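Local coordinates for nonsense-mediated mRNA decay protein 2 (Saccharomyces cerevisiae, PDB 4LUN), which takes part in nonsense-mediated decay of mRNAs containing premature stop codons and interacts through its C-terminus with NAM7/UPF1, this chain being its N-terminal MIF4G domain, at residues Gln135-Thr138 against Arg139-Asn143; Gln265-Gln268 against Ile269-Gly272; Arg249-Glu252 against Leu253-Val257; Gly39-Lys42 against Lys43-Gly47. All coordinates share one frame; numbering follows the deposited sequence.

Contact 1. Residues Gln135-Thr138 against Arg139-Asn143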
# COMPACT_ATOMS: atom_id res chain seq x y z
N GLN A 135 1.85 14.31 -0.09
CA GLN A 135 3.15 13.63 0.01
C GLN A 135 3.03 12.39 0.88
O GLN A 135 3.60 11.35 0.57
CB GLN A 135 4.22 14.56 0.58
CG GLN A 135 4.45 15.82 -0.24
CD GLN A 135 5.16 15.55 -1.56
OE1 GLN A 135 4.63 15.85 -2.64
NE2 GLN A 135 6.36 14.98 -1.49
N ARG A 136 2.29 12.51 1.97
CA ARG A 136 2.11 11.39 2.89
C ARG A 136 1.37 10.25 2.21
O ARG A 136 1.75 9.09 2.37
CB ARG A 136 1.36 11.81 4.15
CG ARG A 136 1.44 10.78 5.30
CD ARG A 136 0.40 11.07 6.39
NE ARG A 136 -0.95 10.93 5.88
CZ ARG A 136 -1.59 9.77 5.81
NH1 ARG A 136 -0.98 8.67 6.23
NH2 ARG A 136 -2.81 9.71 5.32
N ILE A 137 0.33 10.59 1.45
CA ILE A 137 -0.50 9.62 0.74
C ILE A 137 0.33 8.91 -0.32
O ILE A 137 0.23 7.70 -0.50
CB ILE A 137 -1.72 10.34 0.08
CG1 ILE A 137 -2.72 10.78 1.15
CG2 ILE A 137 -2.42 9.44 -0.94
CD1 ILE A 137 -3.50 9.64 1.78
N THR A 138 1.14 9.67 -1.04
CA THR A 138 2.06 9.08 -2.01
C THR A 138 2.98 8.05 -1.36
O THR A 138 3.21 6.97 -1.92
CB THR A 138 2.91 10.17 -2.70
OG1 THR A 138 2.04 10.97 -3.52
CG2 THR A 138 4.00 9.55 -3.57
N ARG A 139 3.47 8.36 -0.17
CA ARG A 139 4.35 7.43 0.53
C ARG A 139 3.61 6.16 0.93
O ARG A 139 4.10 5.05 0.73
CB ARG A 139 4.97 8.11 1.75
CG ARG A 139 5.87 7.18 2.53
CD ARG A 139 6.87 7.93 3.39
NE ARG A 139 7.92 7.02 3.85
CZ ARG A 139 9.17 7.03 3.40
NH1 ARG A 139 9.56 7.91 2.48
NH2 ARG A 139 10.04 6.16 3.89
N VAL A 140 2.41 6.33 1.48
CA VAL A 140 1.58 5.20 1.91
C VAL A 140 1.28 4.27 0.74
O VAL A 140 1.33 3.04 0.90
CB VAL A 140 0.26 5.70 2.53
CG1 VAL A 140 -0.76 4.54 2.64
CG2 VAL A 140 0.54 6.27 3.89
N LYS A 141 0.99 4.84 -0.42
CA LYS A 141 0.65 4.05 -1.60
C LYS A 141 1.85 3.24 -2.04
O LYS A 141 1.70 2.09 -2.43
CB LYS A 141 0.16 4.95 -2.75
CG LYS A 141 -1.18 5.60 -2.46
CD LYS A 141 -1.79 6.28 -3.68
CE LYS A 141 -0.82 7.23 -4.35
NZ LYS A 141 -1.54 8.11 -5.34
N GLY A 142 3.03 3.83 -1.98
CA GLY A 142 4.25 3.10 -2.30
C GLY A 142 4.50 1.97 -1.33
O GLY A 142 4.88 0.85 -1.73
N ASN A 143 4.33 2.25 -0.05
CA ASN A 143 4.49 1.23 0.98
C ASN A 143 3.47 0.12 0.82
O ASN A 143 3.80 -1.06 0.99
CB ASN A 143 4.38 1.86 2.37
CG ASN A 143 5.55 2.79 2.69
OD1 ASN A 143 6.62 2.67 2.10
ND2 ASN A 143 5.34 3.69 3.63
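Arg136 and Val140, one turn apart on helix 130-152 of the all-helical MIF4G domain, run side by side and point the same way. The guanidinium NH1 of Arg136 meets Val140 CG2 at 3.7 Å. A bend at chi3 (64°) turns the arginine's end forward along the helix, toward Val140; its NH2 has a salt bridge to Glu133, so the valine methyl lies beside a group already tied down by charge. Val140 CG2 also rests 3.4 Å from Arg136 O, the carbonyl that accepts Val140 N at 3.0 Å. Lys141 does the equivalent one residue on: Lys141 N bonds to Ile137 O at 3.0 Å, while its CG presses on that same oxygen at 3.2 Å. Its CD lies 4.2 Å from Ile137 CG2, and a bend at chi3 (-51°) then turns CE in beside Thr138 CA. An alanine in place of Lys141 would probably leave Ile137 CG2 without this methylene cover and open a gap beside Ile203. Thr138 OG1 is satisfied within its own helix by Leu134 O. Outside the helix, Ile137 and Lys141 both lean on Thr202 and Ile203 of helix 201-210, whereas Arg139 reaches toward helix 69-81, touching Leu81 and hydrogen-bonding Asn82 just beyond it.

Contact 2. Residues Gln265-Gln268 against Ile269-Gly272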
# COMPACT_ATOMS: atom_id res chain seq x y z
N GLN A 265 -23.48 32.95 -9.65
CA GLN A 265 -23.80 33.39 -11.00
C GLN A 265 -24.96 34.35 -11.00
O GLN A 265 -24.94 35.33 -11.74
CB GLN A 265 -24.07 32.19 -11.90
CG GLN A 265 -22.78 31.46 -12.26
CD GLN A 265 -23.04 30.11 -12.89
OE1 GLN A 265 -24.12 29.53 -12.73
NE2 GLN A 265 -22.03 29.58 -13.59
N LYS A 266 -25.98 34.08 -10.19
CA LYS A 266 -27.11 34.99 -10.06
C LYS A 266 -26.66 36.33 -9.50
O LYS A 266 -27.14 37.38 -9.94
CB LYS A 266 -28.18 34.38 -9.16
CG LYS A 266 -28.86 33.14 -9.71
CD LYS A 266 -29.96 32.73 -8.75
CE LYS A 266 -30.22 31.24 -8.73
NZ LYS A 266 -31.16 30.89 -7.62
N CYS A 267 -25.75 36.28 -8.54
CA CYS A 267 -25.22 37.50 -7.94
C CYS A 267 -24.48 38.35 -8.96
O CYS A 267 -24.65 39.57 -9.00
CB CYS A 267 -24.26 37.17 -6.81
SG CYS A 267 -25.05 36.83 -5.25
N GLN A 268 -23.66 37.70 -9.77
CA GLN A 268 -22.85 38.42 -10.75
C GLN A 268 -23.75 39.08 -11.81
O GLN A 268 -23.46 40.17 -12.29
CB GLN A 268 -21.83 37.47 -11.39
CG GLN A 268 -20.71 38.18 -12.12
CD GLN A 268 -19.54 37.26 -12.40
OE1 GLN A 268 -19.56 36.08 -12.03
NE2 GLN A 268 -18.51 37.78 -13.05
N ILE A 269 -24.85 38.41 -12.15
CA ILE A 269 -25.84 39.00 -13.06
C ILE A 269 -26.45 40.27 -12.46
O ILE A 269 -26.65 41.27 -13.15
CB ILE A 269 -26.96 37.99 -13.38
CG1 ILE A 269 -26.45 36.95 -14.38
CG2 ILE A 269 -28.21 38.69 -13.92
CD1 ILE A 269 -27.42 35.81 -14.61
N ARG A 270 -26.73 40.22 -11.16
CA ARG A 270 -27.33 41.35 -10.46
C ARG A 270 -26.38 42.53 -10.31
O ARG A 270 -26.73 43.67 -10.62
CB ARG A 270 -27.81 40.93 -9.06
CG ARG A 270 -28.99 39.99 -9.05
CD ARG A 270 -29.60 39.89 -7.65
NE ARG A 270 -28.96 38.89 -6.80
CZ ARG A 270 -29.34 37.62 -6.73
NH1 ARG A 270 -30.35 37.19 -7.47
NH2 ARG A 270 -28.70 36.78 -5.93
N THR A 271 -25.16 42.25 -9.83
CA THR A 271 -24.26 43.31 -9.37
C THR A 271 -23.04 43.55 -10.26
O THR A 271 -22.42 44.61 -10.17
CB THR A 271 -23.73 43.01 -7.96
OG1 THR A 271 -22.83 41.90 -8.01
CG2 THR A 271 -24.86 42.70 -7.00
N GLY A 272 -22.67 42.58 -11.08
CA GLY A 272 -21.45 42.70 -11.88
C GLY A 272 -20.15 42.40 -11.14
O GLY A 272 -19.08 42.38 -11.76
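Arg270 folds back over the preceding turn and lays the flat of its guanidinium on the backbone of Lys266 and Cys267. Lys266 O sits 3.8 Å above the guanidinium plane, over its centre, and Cys267 N lies over the same face but displaced toward the rim. The bend at chi3 (-87°) is what swings the group down in this way. Its two terminal nitrogens then diverge: NH2 comes within 3.7 Å of Cys267 SG, and NH1 within 3.9 Å of Lys266 CB. The lysine's own chain stretches out, extended, to a salt bridge with Glu263, so the two positive ends do not meet. Lys266 O also accepts Arg270 N, and an oxygen over a cationic face is probably mildly attractive.

All this happens on the final turns of helix 231-271, where the chain is about to reverse into helix 277-303. Cys267 O takes two bonds from Thr271: its N at 2.9 Å, arriving nearly along the C=O axis, and its OG1 at 3.1 Å, from well above the carbonyl plane (48° out of it). The hydroxyl reaches that spot because chi1 (70°) sets it between the backbone N and the carbonyl carbon; it also bonds to Lys273 N past the helix end. Gly272, the first residue to leave helical angles, has positive phi, yet its N still closes on Gln268 O at 2.8 Å. Back up the helix, Ile269 lays CG1 against Gln265 O at 3.4 Å.

Contact 3. Residues Arg249-Glu252 against Leu253-Val257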
# COMPACT_ATOMS: atom_id res chain seq x y z
N ARG A 249 -20.54 10.83 -0.77
CA ARG A 249 -19.85 12.09 -0.53
C ARG A 249 -19.76 12.91 -1.82
O ARG A 249 -19.90 14.14 -1.80
CB ARG A 249 -18.46 11.81 0.04
CG ARG A 249 -17.58 13.02 0.22
CD ARG A 249 -17.97 13.84 1.41
NE ARG A 249 -16.94 14.82 1.75
CZ ARG A 249 -17.21 16.02 2.25
NH1 ARG A 249 -18.47 16.38 2.45
NH2 ARG A 249 -16.22 16.86 2.52
N ALA A 250 -19.52 12.23 -2.94
CA ALA A 250 -19.49 12.93 -4.23
C ALA A 250 -20.81 13.61 -4.53
O ALA A 250 -20.84 14.73 -5.04
CB ALA A 250 -19.12 11.97 -5.36
N THR A 251 -21.91 12.92 -4.23
CA THR A 251 -23.25 13.46 -4.45
C THR A 251 -23.51 14.65 -3.54
O THR A 251 -24.07 15.65 -3.97
CB THR A 251 -24.30 12.38 -4.19
OG1 THR A 251 -24.18 11.38 -5.21
CG2 THR A 251 -25.70 12.96 -4.22
N GLU A 252 -23.11 14.54 -2.28
CA GLU A 252 -23.26 15.65 -1.33
C GLU A 252 -22.51 16.89 -1.80
O GLU A 252 -23.03 18.02 -1.78
CB GLU A 252 -22.72 15.23 0.04
CG GLU A 252 -22.78 16.35 1.08
CD GLU A 252 -21.99 16.05 2.36
OE1 GLU A 252 -21.18 15.10 2.36
OE2 GLU A 252 -22.17 16.78 3.36
N LEU A 253 -21.27 16.67 -2.23
CA LEU A 253 -20.42 17.77 -2.68
C LEU A 253 -20.95 18.36 -3.97
O LEU A 253 -20.90 19.57 -4.15
CB LEU A 253 -18.97 17.31 -2.86
CG LEU A 253 -18.27 17.06 -1.53
CD1 LEU A 253 -16.97 16.30 -1.74
CD2 LEU A 253 -17.99 18.38 -0.86
N HIS A 254 -21.47 17.50 -4.85
CA HIS A 254 -22.02 17.93 -6.13
C HIS A 254 -23.17 18.91 -5.92
O HIS A 254 -23.25 19.97 -6.56
CB HIS A 254 -22.51 16.70 -6.90
CG HIS A 254 -23.28 17.02 -8.14
ND1 HIS A 254 -24.65 16.93 -8.22
CD2 HIS A 254 -22.86 17.44 -9.36
CE1 HIS A 254 -25.04 17.29 -9.42
NE2 HIS A 254 -23.97 17.60 -10.14
N LYS A 255 -24.06 18.56 -5.00
CA LYS A 255 -25.19 19.42 -4.67
C LYS A 255 -24.72 20.76 -4.10
O LYS A 255 -25.26 21.81 -4.48
CB LYS A 255 -26.12 18.72 -3.67
CG LYS A 255 -26.94 17.63 -4.32
CD LYS A 255 -27.77 16.85 -3.29
CE LYS A 255 -28.42 15.63 -3.93
NZ LYS A 255 -28.56 14.52 -2.94
N LYS A 256 -23.72 20.72 -3.22
CA LYS A 256 -23.18 21.96 -2.64
C LYS A 256 -22.46 22.85 -3.64
O LYS A 256 -22.66 24.07 -3.65
CB LYS A 256 -22.23 21.67 -1.48
CG LYS A 256 -22.87 21.06 -0.24
CD LYS A 256 -21.82 20.90 0.86
CE LYS A 256 -22.40 20.23 2.11
NZ LYS A 256 -21.37 19.48 2.88
N VAL A 257 -21.58 22.28 -4.47
CA VAL A 257 -20.86 23.13 -5.41
C VAL A 257 -21.78 23.73 -6.48
O VAL A 257 -21.61 24.87 -6.89
CB VAL A 257 -19.61 22.47 -6.05
CG1 VAL A 257 -18.59 22.06 -4.98
CG2 VAL A 257 -19.98 21.30 -6.95
O HOH W 1 -26.14 15.50 -6.56
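Glu252 is gripped at both carboxylate oxygens, and both partners come in from above the carboxylate plane. Lys256 NZ reaches OE2 of Glu252 at 2.9 Å, 57° out of that plane, and Arg249 NH1 reaches Glu252 OE1 at 3.0 Å, 65° out. From the arginine's side the bond is flat, since OE1 lies almost in the guanidinium plane. The two cations stand 4.3 Å apart between Arg249 NH1 and Lys256 NZ, and the shared carboxylate probably offsets their repulsion. Arg249 gets there with a bend at chi2 (76°), which carries its guanidinium across Leu253: the leucine CD2 lies under one face, toward the rim. This salt-bridge network runs along one flank of helix 231-271, whose neighbouring flank packs on helix 277-303 through Leu253 against Ile288 and Phe292. Arg249 NH2 has a further bond to Lys196 O. Lys255 lies alongside Thr251 pointing the same way, its NZ 3.5 Å from the threonine CG2. Near His254 one water sits 2.6 Å from ND1 and gives a weak bond to Thr251 O, while NE2 of the histidine bonds to His311 O, in the C-terminal histidine tag.

Contact 4. Residues Gly39-Lys42 against Lys43-Gly47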
# COMPACT_ATOMS: atom_id res chain seq x y z
N GLY A 39 30.43 -5.11 4.18
CA GLY A 39 30.33 -4.85 2.75
C GLY A 39 28.92 -5.16 2.26
O GLY A 39 28.42 -4.52 1.33
N PHE A 40 28.28 -6.13 2.89
CA PHE A 40 26.89 -6.46 2.57
C PHE A 40 25.94 -5.34 3.00
O PHE A 40 25.06 -4.94 2.23
CB PHE A 40 26.48 -7.79 3.21
CG PHE A 40 25.08 -8.22 2.86
CD1 PHE A 40 24.79 -8.74 1.60
CD2 PHE A 40 24.06 -8.12 3.78
CE1 PHE A 40 23.51 -9.14 1.28
CE2 PHE A 40 22.77 -8.52 3.46
CZ PHE A 40 22.50 -9.02 2.21
N ILE A 41 26.12 -4.83 4.21
CA ILE A 41 25.30 -3.73 4.72
C ILE A 41 25.41 -2.49 3.83
O ILE A 41 24.41 -1.83 3.54
CB ILE A 41 25.68 -3.34 6.16
CG1 ILE A 41 25.45 -4.50 7.12
CG2 ILE A 41 24.87 -2.12 6.63
CD1 ILE A 41 24.04 -4.97 7.16
N LYS A 42 26.63 -2.18 3.42
CA LYS A 42 26.87 -1.04 2.53
C LYS A 42 26.15 -1.21 1.20
O LYS A 42 25.64 -0.24 0.64
CB LYS A 42 28.36 -0.84 2.29
CG LYS A 42 29.04 0.02 3.34
CD LYS A 42 30.47 0.35 2.93
CE LYS A 42 31.46 -0.60 3.58
NZ LYS A 42 32.84 -0.41 3.03
N LYS A 43 26.12 -2.43 0.69
CA LYS A 43 25.42 -2.71 -0.55
C LYS A 43 23.90 -2.53 -0.38
O LYS A 43 23.23 -1.95 -1.25
CB LYS A 43 25.76 -4.11 -1.06
CG LYS A 43 25.82 -4.21 -2.58
CD LYS A 43 26.27 -5.59 -3.02
CE LYS A 43 27.77 -5.78 -2.84
NZ LYS A 43 28.11 -7.22 -2.63
N LEU A 44 23.37 -2.99 0.75
CA LEU A 44 21.95 -2.82 1.06
C LEU A 44 21.57 -1.35 1.11
O LEU A 44 20.54 -0.93 0.58
CB LEU A 44 21.60 -3.47 2.41
CG LEU A 44 21.47 -4.99 2.52
CD1 LEU A 44 21.13 -5.38 3.96
CD2 LEU A 44 20.41 -5.51 1.56
N LYS A 45 22.44 -0.56 1.76
CA LYS A 45 22.21 0.85 2.01
C LYS A 45 22.21 1.71 0.76
O LYS A 45 21.79 2.87 0.81
CB LYS A 45 23.25 1.39 2.99
CG LYS A 45 22.79 1.43 4.42
CD LYS A 45 23.90 1.89 5.35
CE LYS A 45 23.39 2.03 6.77
NZ LYS A 45 24.46 1.80 7.77
N LYS A 46 22.67 1.17 -0.36
CA LYS A 46 22.60 1.95 -1.59
C LYS A 46 21.18 1.93 -2.13
O LYS A 46 20.83 2.70 -3.03
CB LYS A 46 23.61 1.45 -2.62
CG LYS A 46 23.05 0.47 -3.63
CD LYS A 46 23.69 0.70 -4.99
CE LYS A 46 23.01 -0.11 -6.07
NZ LYS A 46 23.11 0.57 -7.40
N GLY A 47 20.34 1.05 -1.57
CA GLY A 47 18.93 1.03 -1.90
C GLY A 47 18.54 -0.11 -2.83
O GLY A 47 19.38 -0.69 -3.52
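Phe40 and Leu44 stand one helical turn apart, joined by backbone and side chain alike. Leu44 N donates to Phe40 O at 3.0 Å, and the neighbouring carbonyls are served in the same manner: Gly39 O by Lys43 N at 3.2 Å, Ile41 O by Lys45 N at 2.9 Å. Beyond that the pattern tightens. Lys46 N turns to Lys43 O at 3.3 Å, and Gly47 N to Leu44 O at 2.9 Å, each bond spanning three residues instead of four. Among the side chains, Lys43 NZ is satisfied by a salt bridge to Asp59, with a weak bond to Ser55. Lys45 runs over Ile41, its NZ 4.1 Å from the isoleucine CG2. The Phe40 ring offers one face to Leu44 CG, and its CE2 meets Leu44 CD1 at 3.6 Å; with CG anti to the backbone N (chi1 -177°), the ring is thrown forward along the helix to that branch. Losing the ring to an alanine here would probably leave both Leu44 and Leu56 short of an apolar partner. Helix 34-44 packs through Phe40 and Leu44 on Leu56 of helix 52-60, and through Ile41 on Ile72 and Leu44 on Val76 of helix 69-81, as in a HEAT-like helical stack, and runs out in a type I beta turn, Leu44 to Gly47, closed by a glycine of positive phi.

Overall arrangement
All four contacts are local, between residues about one turn apart on a single helix, two of them at a helix end. Contacts 1 and 4 both belong to the MIF4G domain, centres 24 Å apart, and both touch helix 69-81; each buries apolar side chains (Ile137 and Val140; Phe40, Ile41 and Leu44) while most of its charged ones lie nearer the surface. Contacts 3 and 2 follow one another on helix 231-271, nearest atoms about 8 Å apart. Contact 3 is still partly buried, with Leu253 against helix 277-303, and trades in salt bridges, whereas contact 2, 47 Å from the chain's centre, is a surface contact with no buried residue. Contacts 2 and 4 both end at a glycine with positive phi.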